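Beta-lactamase (Klebsiella pneumoniae, PDB 6KBY) probably hydrolyses beta-lactam antibiotics to substituted beta-amino acids as a class C beta-lactamase, and here binds AMP. Local coordinates at residues L80-L90 with L164-L172. Numbering follows the deposited sequence.
Sequences LASYAQVSGKL and LGMIAAKSL
The methyl of Ala168 packs obliquely on the backbone of the facing helix, its CB 3.5 Å from Ala81 CA, and the CB of Ala81 rests against Leu164 CD1 at 3.7 Å. With alanines at the crossing, the axes of 80-86 and 164-171 approach to 8.5 Å at 38°. Leu80, its CG anti to the backbone N (chi1 -172°), reaches over Ala168: CD2 lies against the methyls of Ala168 and Ala169, while CD1 meets Leu172 CD1 at 3.7 Å where the two side chains run in opposing directions. That same Leu172 methyl sits at the edge of the Tyr83 ring. Ser171 OG lies 3.3 Å from Ala84 CB but spends its proton on Ala168 O, a 2.8 Å bond within its own helix. A Schellman motif at Gly88 ends the first helix and turns the chain back, so that Lys89 O lies 3.5 Å from Ser171 CB, Lys89 CB against Ser171 OG and O, and Leu90 CD1 on Ala168. Helix 176-187 adds Tyr176 beside Leu80 and Ala169. The contact is a close, alanine-lined helix pair in the all-helical region of the class C beta-lactamase fold, joining helix 72-86, just after the AMP-linked Ser71, to helix 158-171.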
loop_
_atom_site.group_PDB
_atom_site.type_symbol
_atom_site.label_atom_id
_atom_site.label_comp_id
_atom_site.label_asym_id
_atom_site.label_seq_id
_atom_site.Cartn_x
_atom_site.Cartn_y
_atom_site.Cartn_z
ATOM N N LEU A 80 5.540 -5.996 7.942
ATOM C CA LEU A 80 5.929 -6.184 9.337
ATOM C C LEU A 80 5.393 -7.495 9.895
ATOM O O LEU A 80 6.118 -8.224 10.582
ATOM C CB LEU A 80 5.460 -5.000 10.184
ATOM C CG LEU A 80 6.010 -5.032 11.615
ATOM C CD1 LEU A 80 7.508 -4.742 11.635
ATOM C CD2 LEU A 80 5.251 -4.065 12.514
ATOM N N ALA A 81 4.127 -7.814 9.618
ATOM C CA ALA A 81 3.577 -9.088 10.078
ATOM C C ALA A 81 4.328 -10.263 9.469
ATOM O O ALA A 81 4.597 -11.262 10.149
ATOM C CB ALA A 81 2.090 -9.169 9.738
ATOM N N SER A 82 4.675 -10.158 8.186
ATOM C CA SER A 82 5.434 -11.210 7.530
ATOM C C SER A 82 6.824 -11.339 8.140
ATOM O O SER A 82 7.331 -12.454 8.326
ATOM C CB SER A 82 5.505 -10.903 6.037
ATOM O OG SER A 82 6.132 -11.953 5.342
ATOM N N TYR A 83 7.450 -10.207 8.476
ATOM C CA TYR A 83 8.745 -10.240 9.144
ATOM C C TYR A 83 8.642 -10.921 10.501
ATOM O O TYR A 83 9.480 -11.760 10.852
ATOM C CB TYR A 83 9.278 -8.814 9.274
ATOM C CG TYR A 83 10.615 -8.702 9.960
ATOM C CD1 TYR A 83 11.780 -9.111 9.326
ATOM C CD2 TYR A 83 10.718 -8.153 11.230
ATOM C CE1 TYR A 83 13.010 -8.998 9.951
ATOM C CE2 TYR A 83 11.943 -8.036 11.860
ATOM C CZ TYR A 83 13.082 -8.457 11.215
ATOM O OH TYR A 83 14.306 -8.343 11.835
ATOM N N ALA A 84 7.604 -10.598 11.269
ATOM C CA ALA A 84 7.390 -11.290 12.535
ATOM C C ALA A 84 7.181 -12.781 12.313
ATOM O O ALA A 84 7.674 -13.612 13.091
ATOM C CB ALA A 84 6.195 -10.678 13.265
ATOM N N GLN A 85 6.455 -13.143 11.256
ATOM C CA GLN A 85 6.171 -14.547 10.991
ATOM C C GLN A 85 7.443 -15.313 10.646
ATOM O O GLN A 85 7.731 -16.360 11.242
ATOM C CB GLN A 85 5.132 -14.649 9.874
ATOM C CG GLN A 85 4.618 -16.048 9.615
ATOM C CD GLN A 85 5.356 -16.715 8.484
ATOM O OE1 GLN A 85 5.413 -16.191 7.366
ATOM N NE2 GLN A 85 5.938 -17.874 8.766
ATOM N N VAL A 86 8.235 -14.797 9.704
ATOM C CA VAL A 86 9.457 -15.503 9.337
ATOM C C VAL A 86 10.482 -15.484 10.465
ATOM O O VAL A 86 11.382 -16.336 10.492
ATOM C CB VAL A 86 10.020 -15.022 7.984
ATOM C CG1 VAL A 86 8.959 -15.133 6.894
ATOM C CG2 VAL A 86 10.547 -13.609 8.096
ATOM N N SER A 87 10.364 -14.548 11.406
ATOM C CA SER A 87 11.221 -14.499 12.585
ATOM C C SER A 87 10.748 -15.418 13.701
ATOM O O SER A 87 11.363 -15.427 14.774
ATOM C CB SER A 87 11.300 -13.071 13.131
ATOM O OG SER A 87 11.863 -12.188 12.181
ATOM N N GLY A 88 9.664 -16.157 13.491
ATOM C CA GLY A 88 9.185 -17.091 14.490
ATOM C C GLY A 88 8.364 -16.487 15.604
ATOM O O GLY A 88 8.138 -17.161 16.615
ATOM N N LYS A 89 7.891 -15.249 15.447
ATOM C CA LYS A 89 7.175 -14.552 16.508
ATOM C C LYS A 89 5.667 -14.560 16.322
ATOM O O LYS A 89 4.944 -14.190 17.252
ATOM C CB LYS A 89 7.656 -13.097 16.606
ATOM C CG LYS A 89 9.156 -12.957 16.778
ATOM C CD LYS A 89 9.631 -13.652 18.040
ATOM C CE LYS A 89 11.146 -13.618 18.140
ATOM N NZ LYS A 89 11.702 -12.435 17.428
ATOM N N LEU A 90 5.181 -14.987 15.160
ATOM C CA LEU A 90 3.783 -14.846 14.796
ATOM C C LEU A 90 3.420 -16.016 13.900
ATOM O O LEU A 90 4.191 -16.365 13.007
ATOM C CB LEU A 90 3.624 -13.520 14.032
ATOM C CG LEU A 90 2.291 -13.028 13.491
ATOM C CD1 LEU A 90 2.395 -11.541 13.252
ATOM C CD2 LEU A 90 1.957 -13.718 12.201
ATOM N N LEU A 164 -3.699 -6.073 12.392
ATOM C CA LEU A 164 -2.561 -6.792 11.828
ATOM C C LEU A 164 -1.245 -6.162 12.265
ATOM O O LEU A 164 -0.335 -6.852 12.745
ATOM C CB LEU A 164 -2.660 -6.813 10.302
ATOM C CG LEU A 164 -1.512 -7.503 9.567
ATOM C CD1 LEU A 164 -1.601 -9.016 9.751
ATOM C CD2 LEU A 164 -1.516 -7.111 8.090
ATOM N N GLY A 165 -1.119 -4.847 12.085
ATOM C CA GLY A 165 0.121 -4.178 12.443
ATOM C C GLY A 165 0.354 -4.143 13.940
ATOM O O GLY A 165 1.485 -4.297 14.408
ATOM N N MET A 166 -0.710 -3.930 14.709
ATOM C CA MET A 166 -0.599 -3.913 16.164
ATOM C C MET A 166 -0.081 -5.247 16.687
ATOM O O MET A 166 0.815 -5.291 17.541
ATOM C CB MET A 166 -1.971 -3.594 16.752
ATOM C CG MET A 166 -2.030 -3.457 18.261
ATOM S SD MET A 166 -3.742 -3.348 18.827
ATOM C CE MET A 166 -4.167 -5.081 18.897
ATOM N N ILE A 167 -0.643 -6.348 16.185
ATOM C CA ILE A 167 -0.222 -7.678 16.610
ATOM C C ILE A 167 1.216 -7.939 16.194
ATOM O O ILE A 167 2.018 -8.477 16.968
ATOM C CB ILE A 167 -1.188 -8.728 16.035
ATOM C CG1 ILE A 167 -2.536 -8.656 16.749
ATOM C CG2 ILE A 167 -0.602 -10.127 16.139
ATOM C CD1 ILE A 167 -3.641 -9.415 16.034
ATOM N N ALA A 168 1.567 -7.567 14.963
ATOM C CA ALA A 168 2.928 -7.776 14.487
ATOM C C ALA A 168 3.930 -7.043 15.368
ATOM O O ALA A 168 4.943 -7.617 15.784
ATOM C CB ALA A 168 3.043 -7.304 13.043
ATOM N N ALA A 169 3.666 -5.770 15.661
ATOM C CA ALA A 169 4.602 -4.997 16.471
ATOM C C ALA A 169 4.731 -5.583 17.870
ATOM O O ALA A 169 5.842 -5.749 18.387
ATOM C CB ALA A 169 4.163 -3.536 16.536
ATOM N N LYS A 170 3.600 -5.921 18.493
ATOM C CA LYS A 170 3.649 -6.492 19.835
ATOM C C LYS A 170 4.469 -7.774 19.854
ATOM O O LYS A 170 5.239 -8.014 20.794
ATOM C CB LYS A 170 2.232 -6.743 20.349
ATOM C CG LYS A 170 2.161 -7.319 21.756
ATOM C CD LYS A 170 2.553 -6.279 22.792
ATOM C CE LYS A 170 2.407 -6.816 24.204
ATOM N NZ LYS A 170 2.720 -5.767 25.212
ATOM N N SER A 171 4.330 -8.609 18.820
ATOM C CA SER A 171 5.095 -9.849 18.775
ATOM C C SER A 171 6.593 -9.595 18.679
ATOM O O SER A 171 7.388 -10.477 19.033
ATOM C CB SER A 171 4.629 -10.733 17.615
ATOM O OG SER A 171 5.175 -10.316 16.375
ATOM N N LEU A 172 6.990 -8.420 18.197
ATOM C CA LEU A 172 8.382 -8.004 18.129
ATOM C C LEU A 172 8.797 -7.175 19.337
ATOM O O LEU A 172 9.934 -6.692 19.379
ATOM C CB LEU A 172 8.633 -7.220 16.837
ATOM C CG LEU A 172 8.400 -8.035 15.565
ATOM C CD1 LEU A 172 8.263 -7.133 14.354
ATOM C CD2 LEU A 172 9.533 -9.033 15.360
#